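Local atomic coordinates of putative PLP-dependent aminotransferase (Bacillus cereus ATCC 10987, PDB entry 3JU7), a protein that probably acts as a pyridoxal phosphate-dependent aminotransferase of the DegT/DnrJ/EryC1/StrS family. Residues A[23-28]-A[35-40]; A[44-49]-A[54-59]; A[81-84]-A[90-93]; A[322-327]-A[335-340]. One frame throughout, in Å; residues are numbered along the deposited sequence.

Interaction 1. Residues A[23-28]-A[35-40]; sequences KEIDAS and GPINQR
Glu24 and Arg40 join their helices through an almost flat two-pronged salt bridge, the carboxylate and guanidinium planes lying only 17° apart. Arg40 approaches end-on with its two terminal nitrogens and gives one to each oxygen: NH2 of Arg40 is 2.8 Å from OE1 of Glu24, and NH1 of Arg40 is 2.9 Å from OE2 of Glu24. Both N-H...O angles are at least 168°, both oxygens use their syn lone pairs, and both sit in the guanidinium plane. The groups come from opposite directions, Glu24 running out straight beyond CG while Arg40 bends at chi3 (-53°) to present its end. Next to this pair, the side chains of Ile25 and Ile37 cross at about a right angle; the modelled separation of their nearest carbons is too short to be trusted, so it supports neighbourhood and no more. The short helical segments approach to 11.4 Å between axes, a distance that the long polar pair spans. Ile37 also packs on Ala240 and Ile244 of helix 237-248, and Asp26 bonds Val15 of the second subunit. The side chain of Glu24 lies about 6 Å from that of Asp20, a calcium ligand of this protein, though no calcium is bound to it in this chain. Two straight bonds fix the rotation of both planar groups, and pairing with Arg40 would probably keep Glu24 ionised near that metal-binding surface.

Interaction 2. Residues A[44-49]-A[54-59]; sequences TIMSGF and GAVTTV
Apolar packing carries this contact, and selenomethionine Met46 is its main contributor. Its selenium rests 3.6 Å from CG1 of Val56, while CG of Met46 lies 4.0 Å from CG2 of the same valine, so both branches of Val56 are engaged as the two side chains slide past each other in opposite directions. Ile45 adds a looser touch one residue earlier on the helix, its CG2 being 4.2 Å from CG1 of Val56. Bends at chi2 (-56°) and chi3 (-50°) curl the Met46 chain over the start of the strand instead of letting it extend.

A second group of contacts runs from side chain to backbone. The selenium of Met46 comes within 3.7 Å of CA of Ala55, and its terminal methyl CE closes to 3.1 Å from the carbonyl O of Gly54, a tight approach.

Hydrogen bonds between the two segments are absent; polar ties are made beside them. Glu42, one turn earlier on helix 36-48, accepts a bond from the backbone N of Thr58, and the Met46 backbone bonds to Asn52 in the turn.

The axes of the short segments run 8.5 Å apart at closest approach, with an angle of 143° between their directions. Strand 55-59, bonded antiparallel to strand 199-203, is the outermost strand of its sheet within this chain, and this helix laid over it is consistent with the large domain of fold type I PLP-dependent enzymes.

Interaction 3. Residues A[81-84]-A[90-93]; sequences ALMP and ATPL
Selenomethionine Met83 reaches across from strand 80-84 to Thr91 and Pro92 at the start of helix 90-97, within a beta-alpha-beta unit completed by strand 101-105. Between side chains the tight part is at Pro92, where the selenium of Met83 sits 3.5 Å from CA and 3.7 Å from CB of Pro92, both ring atoms. The backbone N of Pro92 is about as near, so the selenium lies against the root of the ring. With chi2 at 180° the chain is extended as far as the selenium; the bend at chi3 (62°) turns the methyl to the Thr91 carbonyl.

The side chain of Thr91 packs more loosely: the selenium of Met83 is 3.9 Å from CG2 of Thr91, with the two side chains passing in opposite directions. The hydroxyl of Thr91 is engaged away from this apolar touch, bonded to Asp161 and Thr87. All three touching residues are buried, so the looser part is still interior. Pro102 of strand 101-105 packs on both Met83 and Pro92, whereas Leu93 directs its CB away from the strand and meets Gly230 of the second subunit. On the backbone the contact is close again, CE of Met83 lying 3.6 Å from the carbonyl O of Thr91.

Interaction 4. Residues A[322-327]-A[335-340]; sequences SCHQQV and TDLTRT
The imidazole of His324 is sandwiched: CG of Gln325 lies 3.4 Å above the plane on one face, and CD1 of Leu337 covers the opposite face. The latter is a CH-pi contact, with CD1 of Leu337 3.6 Å from the ring centroid of His324 and only 14° off its normal. Around the ring, ND1 is hydrogen-bonded to the hydroxyl of Ser85, and NE2 makes a weak bond to Asn341, so both nitrogens have partners that help set the ring's rotation. With chi1 at 79°, CG of His324 falls between the backbone N and the carbonyl carbon, which brings the ring out toward Leu337. Obliquely to the ring, CG2 of Thr340 stands 4.0 Å from CE1 of His324 and also 3.6 Å from OG of Ser322.

Leu337 holds the N-cap position of helix 338-346, which an Asx turn introduces: OD1 of Asp336 accepts from the backbone N of Thr338 at 2.9 Å and also from its hydroxyl. The N-H comes from above the carboxylate plane, while the hydroxyl meets the syn lone pair. In the other segment Ser322, just before the 3-10 segment 323-325, donates its N-H to OE1 of Gln325 over 2.8 Å. Phe104 of strand 101-105 packs on both His324 and Leu337. The hydroxyl of Thr340 bonds Asp106, and Gln326 bonds the backbone of Cys226 of the second subunit.

Overall arrangement
Interactions 1 and 2 share helix 36-48, meet through Asn38 and Thr58 and are both partly buried, yet their chemistry differs: the first centres on a charged pair near a calcium-binding surface, the second is apolar packing of that helix on a sheet edge. Interactions 3 and 4 form the other cluster, with centres about 12 Å apart, and touch where Pro92 meets Cys323; both are buried, the first built on selenium packing, the second on a sandwiched imidazole with polar ties at its rim. Centres of interactions 1 and 4 lie about 45 Å apart, on opposite sides of the chain's centre. Segments of interactions 1, 3 and 4 touch the second subunit, whereas those of interaction 2 do not.

Interaction 1. Residues A[23-28]-A[35-40]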
loop_
_atom_site.group_PDB
_atom_site.type_symbol
_atom_site.label_atom_id
_atom_site.label_comp_id
_atom_site.label_asym_id
_atom_site.label_seq_id
_atom_site.Cartn_x
_atom_site.Cartn_y
_atom_site.Cartn_z
ATOM N N LYS A 23 19.817 12.853 4.790
ATOM C CA LYS A 23 20.565 13.898 4.074
ATOM C C LYS A 23 20.792 13.500 2.620
ATOM O O LYS A 23 20.644 14.314 1.723
ATOM C CB LYS A 23 21.917 14.231 4.719
ATOM C CG LYS A 23 21.842 14.828 6.133
ATOM C CD LYS A 23 20.889 16.032 6.331
ATOM C CE LYS A 23 21.483 17.386 5.912
ATOM N NZ LYS A 23 20.845 18.495 6.714
ATOM N N GLU A 24 21.153 12.251 2.368
ATOM C CA GLU A 24 21.301 11.809 0.983
ATOM C C GLU A 24 20.026 12.030 0.174
ATOM O O GLU A 24 20.078 12.501 -0.963
ATOM C CB GLU A 24 21.614 10.342 0.930
ATOM C CG GLU A 24 23.032 9.997 1.179
ATOM C CD GLU A 24 23.260 8.538 0.873
ATOM O OE1 GLU A 24 23.178 8.162 -0.318
ATOM O OE2 GLU A 24 23.491 7.778 1.826
ATOM N N ILE A 25 18.882 11.647 0.754
ATOM C CA ILE A 25 17.625 11.797 0.064
ATOM C C ILE A 25 17.371 13.253 -0.269
ATOM O O ILE A 25 16.951 13.574 -1.381
ATOM C CB ILE A 25 16.443 11.292 0.904
ATOM C CG1 ILE A 25 16.474 9.756 1.003
ATOM C CG2 ILE A 25 15.159 11.732 0.275
ATOM C CD1 ILE A 25 15.746 9.149 2.170
ATOM N N ASP A 26 17.606 14.136 0.689
ATOM C CA ASP A 26 17.364 15.563 0.484
ATOM C C ASP A 26 18.316 16.130 -0.570
ATOM O O ASP A 26 17.906 16.999 -1.336
ATOM C CB ASP A 26 17.532 16.369 1.782
ATOM C CG ASP A 26 16.363 16.205 2.746
ATOM O OD1 ASP A 26 15.284 15.785 2.284
ATOM O OD2 ASP A 26 16.534 16.522 3.955
ATOM N N ALA A 27 19.569 15.647 -0.601
ATOM C CA ALA A 27 20.509 16.096 -1.621
ATOM C C ALA A 27 20.131 15.544 -3.002
ATOM O O ALA A 27 20.276 16.225 -3.982
ATOM C CB ALA A 27 21.940 15.729 -1.271
ATOM N N SER A 28 19.592 14.333 -3.075
ATOM C CA SER A 28 19.339 13.711 -4.375
ATOM C C SER A 28 18.019 14.152 -5.014
ATOM O O SER A 28 17.819 13.994 -6.218
ATOM C CB SER A 28 19.315 12.189 -4.214
ATOM O OG SER A 28 18.023 11.795 -3.748
ATOM N N GLY A 35 14.126 4.223 -5.797
ATOM C CA GLY A 35 15.263 5.104 -5.709
ATOM C C GLY A 35 16.552 4.441 -5.239
ATOM O O GLY A 35 16.590 3.261 -4.901
ATOM N N PRO A 36 17.635 5.203 -5.231
ATOM C CA PRO A 36 18.947 4.606 -4.958
ATOM C C PRO A 36 19.086 4.010 -3.550
ATOM O O PRO A 36 19.852 3.093 -3.376
ATOM C CB PRO A 36 19.931 5.786 -5.111
ATOM C CG PRO A 36 19.154 6.938 -5.500
ATOM C CD PRO A 36 17.699 6.634 -5.537
ATOM N N ILE A 37 18.377 4.553 -2.564
ATOM C CA ILE A 37 18.455 4.070 -1.177
ATOM C C ILE A 37 17.693 2.764 -1.113
ATOM O O ILE A 37 18.172 1.780 -0.536
ATOM C CB ILE A 37 17.942 5.150 -0.178
ATOM C CG1 ILE A 37 18.954 6.297 -0.152
ATOM C CG2 ILE A 37 17.723 4.601 1.258
ATOM C CD1 ILE A 37 18.320 7.556 0.192
ATOM N N ASN A 38 16.543 2.713 -1.772
ATOM C CA ASN A 38 15.837 1.433 -1.899
ATOM C C ASN A 38 16.682 0.379 -2.616
ATOM O O ASN A 38 16.792 -0.760 -2.170
ATOM C CB ASN A 38 14.537 1.627 -2.622
ATOM C CG ASN A 38 13.619 0.424 -2.508
ATOM O OD1 ASN A 38 12.872 0.267 -1.526
ATOM N ND2 ASN A 38 13.643 -0.416 -3.526
ATOM N N GLN A 39 17.317 0.741 -3.715
ATOM C CA GLN A 39 18.191 -0.227 -4.382
ATOM C C GLN A 39 19.304 -0.656 -3.431
ATOM O O GLN A 39 19.666 -1.833 -3.406
ATOM C CB GLN A 39 18.844 0.318 -5.638
ATOM C CG GLN A 39 17.914 0.707 -6.784
ATOM C CD GLN A 39 18.638 1.537 -7.839
ATOM O OE1 GLN A 39 19.765 1.184 -8.267
ATOM N NE2 GLN A 39 18.017 2.643 -8.262
ATOM N N ARG A 40 19.865 0.293 -2.675
ATOM C CA ARG A 40 20.984 -0.033 -1.769
ATOM C C ARG A 40 20.501 -1.009 -0.718
ATOM O O ARG A 40 21.162 -1.986 -0.420
ATOM C CB ARG A 40 21.561 1.215 -1.094
ATOM C CG ARG A 40 22.830 0.954 -0.265
ATOM C CD ARG A 40 23.308 2.198 0.515
ATOM N NE ARG A 40 23.449 3.305 -0.408
ATOM C CZ ARG A 40 23.395 4.591 -0.105
ATOM N NH1 ARG A 40 23.235 5.002 1.143
ATOM N NH2 ARG A 40 23.530 5.473 -1.078
#

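Interaction 2. Residues A[44-49]-A[54-59]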
loop_
_atom_site.group_PDB
_atom_site.type_symbol
_atom_site.label_atom_id
_atom_site.label_comp_id
_atom_site.label_asym_id
_atom_site.label_seq_id
_atom_site.Cartn_x
_atom_site.Cartn_y
_atom_site.Cartn_z
ATOM N N THR A 44 21.836 -4.760 -0.125
ATOM C CA THR A 44 22.364 -5.102 1.193
ATOM C C THR A 44 21.719 -6.363 1.693
ATOM O O THR A 44 22.359 -7.157 2.371
ATOM C CB THR A 44 22.089 -3.958 2.197
ATOM O OG1 THR A 44 22.843 -2.805 1.787
ATOM C CG2 THR A 44 22.460 -4.345 3.624
ATOM N N ILE A 45 20.431 -6.537 1.385
ATOM C CA ILE A 45 19.732 -7.762 1.759
ATOM C C ILE A 45 20.264 -8.976 0.948
ATOM O O ILE A 45 20.505 -10.051 1.491
ATOM C CB ILE A 45 18.224 -7.590 1.576
ATOM C CG1 ILE A 45 17.683 -6.602 2.628
ATOM C CG2 ILE A 45 17.509 -8.926 1.747
ATOM C CD1 ILE A 45 16.275 -6.125 2.315
HETATM N N MSE A 46 20.457 -8.788 -0.348
HETATM C CA MSE A 46 20.935 -9.877 -1.219
HETATM C C MSE A 46 22.305 -10.368 -0.789
HETATM O O MSE A 46 22.545 -11.564 -0.693
HETATM C CB MSE A 46 20.929 -9.441 -2.702
HETATM C CG MSE A 46 19.539 -9.359 -3.281
HETATM SE SE MSE A 46 18.572 -11.036 -3.106
HETATM C CE MSE A 46 19.973 -12.179 -3.829
ATOM N N SER A 47 23.186 -9.435 -0.474
ATOM C CA SER A 47 24.513 -9.788 -0.002
ATOM C C SER A 47 24.510 -10.321 1.408
ATOM O O SER A 47 25.209 -11.275 1.731
ATOM C CB SER A 47 25.417 -8.570 -0.018
ATOM O OG SER A 47 25.715 -8.265 -1.348
ATOM N N GLY A 48 23.747 -9.666 2.257
ATOM C CA GLY A 48 23.770 -9.962 3.677
ATOM C C GLY A 48 23.019 -11.224 4.008
ATOM O O GLY A 48 23.500 -12.023 4.795
ATOM N N PHE A 49 21.846 -11.418 3.402
ATOM C CA PHE A 49 21.037 -12.567 3.752
ATOM C C PHE A 49 20.981 -13.683 2.713
ATOM O O PHE A 49 20.989 -14.862 3.093
ATOM C CB PHE A 49 19.611 -12.119 4.104
ATOM C CG PHE A 49 19.508 -11.360 5.410
ATOM C CD1 PHE A 49 20.297 -11.672 6.494
ATOM C CD2 PHE A 49 18.582 -10.358 5.566
ATOM C CE1 PHE A 49 20.185 -10.962 7.694
ATOM C CE2 PHE A 49 18.467 -9.663 6.774
ATOM C CZ PHE A 49 19.267 -9.963 7.823
ATOM N N GLY A 54 19.212 -15.312 -6.204
ATOM C CA GLY A 54 17.840 -14.860 -6.270
ATOM C C GLY A 54 17.784 -13.332 -6.325
ATOM O O GLY A 54 18.773 -12.656 -6.663
ATOM N N ALA A 55 16.619 -12.804 -5.974
ATOM C CA ALA A 55 16.353 -11.389 -6.062
ATOM C C ALA A 55 15.272 -11.020 -5.069
ATOM O O ALA A 55 14.404 -11.841 -4.719
ATOM C CB ALA A 55 15.912 -11.008 -7.477
ATOM N N VAL A 56 15.298 -9.759 -4.654
ATOM C CA VAL A 56 14.279 -9.248 -3.767
ATOM C C VAL A 56 13.671 -7.948 -4.307
ATOM O O VAL A 56 14.303 -7.188 -5.104
ATOM C CB VAL A 56 14.850 -8.955 -2.343
ATOM C CG1 VAL A 56 15.410 -10.248 -1.656
ATOM C CG2 VAL A 56 15.885 -7.861 -2.436
ATOM N N THR A 57 12.444 -7.667 -3.856
ATOM C CA THR A 57 11.930 -6.323 -4.014
ATOM C C THR A 57 11.262 -5.851 -2.734
ATOM O O THR A 57 10.570 -6.630 -2.058
ATOM C CB THR A 57 10.959 -6.203 -5.194
ATOM O OG1 THR A 57 10.714 -4.813 -5.408
ATOM C CG2 THR A 57 9.585 -6.992 -4.917
ATOM N N THR A 58 11.468 -4.580 -2.384
ATOM C CA THR A 58 10.711 -3.994 -1.269
ATOM C C THR A 58 9.268 -3.779 -1.727
ATOM O O THR A 58 9.011 -3.738 -2.925
ATOM C CB THR A 58 11.309 -2.688 -0.794
ATOM O OG1 THR A 58 11.310 -1.741 -1.874
ATOM C CG2 THR A 58 12.772 -2.891 -0.285
ATOM N N VAL A 59 8.331 -3.737 -0.775
ATOM C CA VAL A 59 6.939 -3.363 -1.048
ATOM C C VAL A 59 6.467 -2.477 0.102
ATOM O O VAL A 59 7.127 -2.415 1.131
ATOM C CB VAL A 59 6.019 -4.572 -1.215
ATOM C CG1 VAL A 59 6.391 -5.324 -2.492
ATOM C CG2 VAL A 59 6.085 -5.481 0.021
#

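Interaction 3. Residues A[81-84]-A[90-93]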
loop_
_atom_site.group_PDB
_atom_site.type_symbol
_atom_site.label_atom_id
_atom_site.label_comp_id
_atom_site.label_asym_id
_atom_site.label_seq_id
_atom_site.Cartn_x
_atom_site.Cartn_y
_atom_site.Cartn_z
ATOM N N ALA A 81 -7.395 -20.549 -3.074
ATOM C CA ALA A 81 -6.056 -20.410 -2.480
ATOM C C ALA A 81 -6.032 -21.341 -1.259
ATOM O O ALA A 81 -6.764 -21.096 -0.287
ATOM C CB ALA A 81 -5.793 -18.958 -2.048
ATOM N N LEU A 82 -5.263 -22.427 -1.320
ATOM C CA LEU A 82 -5.207 -23.394 -0.196
ATOM C C LEU A 82 -4.220 -22.832 0.844
ATOM O O LEU A 82 -3.063 -22.525 0.522
ATOM C CB LEU A 82 -4.757 -24.774 -0.670
ATOM C CG LEU A 82 -5.788 -25.671 -1.333
ATOM C CD1 LEU A 82 -6.665 -24.907 -2.355
ATOM C CD2 LEU A 82 -5.051 -26.853 -1.945
HETATM N N MSE A 83 -4.706 -22.619 2.057
HETATM C CA MSE A 83 -3.908 -22.016 3.116
HETATM C C MSE A 83 -4.412 -22.490 4.472
HETATM O O MSE A 83 -5.508 -22.993 4.598
HETATM C CB MSE A 83 -4.000 -20.486 3.059
HETATM C CG MSE A 83 -5.441 -19.984 3.210
HETATM SE SE MSE A 83 -5.667 -18.062 3.162
HETATM C CE MSE A 83 -5.025 -17.696 1.380
ATOM N N PRO A 84 -3.620 -22.289 5.505
ATOM C CA PRO A 84 -4.132 -22.565 6.839
ATOM C C PRO A 84 -5.169 -21.537 7.276
ATOM O O PRO A 84 -5.158 -20.405 6.770
ATOM C CB PRO A 84 -2.888 -22.442 7.702
ATOM C CG PRO A 84 -2.041 -21.434 6.957
ATOM C CD PRO A 84 -2.205 -21.867 5.526
ATOM N N ALA A 90 -4.525 -11.036 7.152
ATOM C CA ALA A 90 -3.907 -10.547 5.931
ATOM C C ALA A 90 -3.828 -11.651 4.841
ATOM O O ALA A 90 -4.011 -11.351 3.624
ATOM C CB ALA A 90 -2.498 -9.942 6.242
ATOM N N THR A 91 -3.630 -12.927 5.237
ATOM C CA THR A 91 -3.406 -13.987 4.235
ATOM C C THR A 91 -4.663 -14.287 3.447
ATOM O O THR A 91 -4.635 -14.236 2.222
ATOM C CB THR A 91 -2.836 -15.299 4.836
ATOM O OG1 THR A 91 -1.799 -14.980 5.767
ATOM C CG2 THR A 91 -2.288 -16.223 3.720
ATOM N N PRO A 92 -5.784 -14.620 4.119
ATOM C CA PRO A 92 -6.960 -14.825 3.254
ATOM C C PRO A 92 -7.461 -13.536 2.552
ATOM O O PRO A 92 -7.981 -13.590 1.427
ATOM C CB PRO A 92 -8.025 -15.399 4.216
ATOM C CG PRO A 92 -7.564 -14.995 5.626
ATOM C CD PRO A 92 -6.048 -14.966 5.518
ATOM N N LEU A 93 -7.336 -12.387 3.209
ATOM C CA LEU A 93 -7.728 -11.122 2.566
ATOM C C LEU A 93 -6.956 -10.905 1.284
ATOM O O LEU A 93 -7.527 -10.482 0.263
ATOM C CB LEU A 93 -7.521 -9.937 3.501
ATOM C CG LEU A 93 -8.495 -9.906 4.683
ATOM C CD1 LEU A 93 -8.008 -8.872 5.662
ATOM C CD2 LEU A 93 -10.000 -9.726 4.258
#

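Interaction 4. Residues A[322-327]-A[335-340]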
loop_
_atom_site.group_PDB
_atom_site.type_symbol
_atom_site.label_atom_id
_atom_site.label_comp_id
_atom_site.label_asym_id
_atom_site.label_seq_id
_atom_site.Cartn_x
_atom_site.Cartn_y
_atom_site.Cartn_z
ATOM N N SER A 322 -9.412 -18.261 15.034
ATOM C CA SER A 322 -8.685 -18.471 13.806
ATOM C C SER A 322 -9.496 -17.873 12.665
ATOM O O SER A 322 -10.687 -17.549 12.853
ATOM C CB SER A 322 -8.454 -19.957 13.560
ATOM O OG SER A 322 -7.125 -20.292 13.870
ATOM N N CYS A 323 -8.887 -17.784 11.476
ATOM C CA CYS A 323 -9.542 -17.132 10.338
ATOM C C CYS A 323 -10.898 -17.747 10.071
ATOM O O CYS A 323 -11.853 -17.019 9.907
ATOM C CB CYS A 323 -8.681 -17.135 9.058
ATOM S SG CYS A 323 -7.228 -16.055 9.216
ATOM N N HIS A 324 -10.977 -19.079 10.038
ATOM C CA HIS A 324 -12.210 -19.758 9.693
ATOM C C HIS A 324 -13.289 -19.465 10.716
ATOM O O HIS A 324 -14.464 -19.644 10.427
ATOM C CB HIS A 324 -12.001 -21.285 9.532
ATOM C CG HIS A 324 -11.921 -22.065 10.823
ATOM N ND1 HIS A 324 -10.763 -22.166 11.566
ATOM C CD2 HIS A 324 -12.826 -22.863 11.439
ATOM C CE1 HIS A 324 -10.968 -22.957 12.604
ATOM N NE2 HIS A 324 -12.223 -23.373 12.565
ATOM N N GLN A 325 -12.883 -19.024 11.909
ATOM C CA GLN A 325 -13.822 -18.664 12.992
ATOM C C GLN A 325 -14.235 -17.175 12.986
ATOM O O GLN A 325 -15.183 -16.788 13.658
ATOM C CB GLN A 325 -13.206 -19.037 14.354
ATOM C CG GLN A 325 -12.829 -20.527 14.435
ATOM C CD GLN A 325 -12.040 -20.875 15.661
ATOM O OE1 GLN A 325 -11.210 -20.081 16.120
ATOM N NE2 GLN A 325 -12.287 -22.083 16.215
ATOM N N GLN A 326 -13.513 -16.349 12.240
ATOM C CA GLN A 326 -13.819 -14.918 12.155
ATOM C C GLN A 326 -14.906 -14.652 11.147
ATOM O O GLN A 326 -15.020 -15.353 10.127
ATOM C CB GLN A 326 -12.578 -14.104 11.795
ATOM C CG GLN A 326 -11.600 -14.164 12.892
ATOM C CD GLN A 326 -10.354 -13.384 12.658
ATOM O OE1 GLN A 326 -10.362 -12.306 12.079
ATOM N NE2 GLN A 326 -9.265 -13.919 13.143
ATOM N N VAL A 327 -15.703 -13.629 11.444
ATOM C CA VAL A 327 -16.912 -13.331 10.683
ATOM C C VAL A 327 -16.680 -13.383 9.183
ATOM O O VAL A 327 -17.419 -14.029 8.446
ATOM C CB VAL A 327 -17.484 -11.956 11.101
ATOM C CG1 VAL A 327 -18.553 -11.441 10.090
ATOM C CG2 VAL A 327 -18.033 -12.049 12.527
ATOM N N THR A 335 -11.053 -28.267 4.762
ATOM C CA THR A 335 -10.964 -29.651 5.167
ATOM C C THR A 335 -11.518 -29.631 6.584
ATOM O O THR A 335 -11.839 -28.561 7.101
ATOM C CB THR A 335 -9.513 -30.056 5.268
ATOM O OG1 THR A 335 -8.896 -29.275 6.320
ATOM C CG2 THR A 335 -8.794 -29.782 3.918
ATOM N N ASP A 336 -11.637 -30.791 7.208
ATOM C CA ASP A 336 -11.838 -30.864 8.649
ATOM C C ASP A 336 -10.730 -30.062 9.333
ATOM O O ASP A 336 -9.559 -30.136 8.936
ATOM C CB ASP A 336 -11.767 -32.311 9.119
ATOM C CG ASP A 336 -12.029 -32.446 10.612
ATOM O OD1 ASP A 336 -11.072 -32.320 11.418
ATOM O OD2 ASP A 336 -13.205 -32.718 10.977
ATOM N N LEU A 337 -11.103 -29.304 10.365
ATOM C CA LEU A 337 -10.185 -28.385 11.051
ATOM C C LEU A 337 -10.050 -28.704 12.550
ATOM O O LEU A 337 -9.781 -27.833 13.388
ATOM C CB LEU A 337 -10.624 -26.926 10.786
ATOM C CG LEU A 337 -10.448 -26.436 9.336
ATOM C CD1 LEU A 337 -10.925 -25.020 9.125
ATOM C CD2 LEU A 337 -8.959 -26.550 8.925
ATOM N N THR A 338 -10.168 -29.977 12.892
ATOM C CA THR A 338 -10.121 -30.383 14.310
ATOM C C THR A 338 -8.852 -29.941 15.055
ATOM O O THR A 338 -8.920 -29.506 16.198
ATOM C CB THR A 338 -10.301 -31.901 14.471
ATOM O OG1 THR A 338 -11.609 -32.276 14.007
ATOM C CG2 THR A 338 -10.121 -32.304 15.931
ATOM N N ARG A 339 -7.695 -30.047 14.421
ATOM C CA ARG A 339 -6.461 -29.619 15.089
ATOM C C ARG A 339 -6.368 -28.098 15.241
ATOM O O ARG A 339 -5.938 -27.593 16.307
ATOM C CB ARG A 339 -5.242 -30.183 14.372
ATOM C CG ARG A 339 -5.191 -31.675 14.488
ATOM C CD ARG A 339 -4.153 -32.299 13.593
ATOM N NE ARG A 339 -4.533 -32.324 12.176
ATOM C CZ ARG A 339 -3.742 -32.790 11.208
ATOM N NH1 ARG A 339 -2.534 -33.249 11.489
ATOM N NH2 ARG A 339 -4.140 -32.784 9.961
ATOM N N THR A 340 -6.773 -27.369 14.191
ATOM C CA THR A 340 -6.771 -25.894 14.227
ATOM C C THR A 340 -7.654 -25.441 15.385
ATOM O O THR A 340 -7.285 -24.577 16.161
ATOM C CB THR A 340 -7.268 -25.270 12.868
ATOM O OG1 THR A 340 -6.513 -25.824 11.769
ATOM C CG2 THR A 340 -7.078 -23.750 12.834
#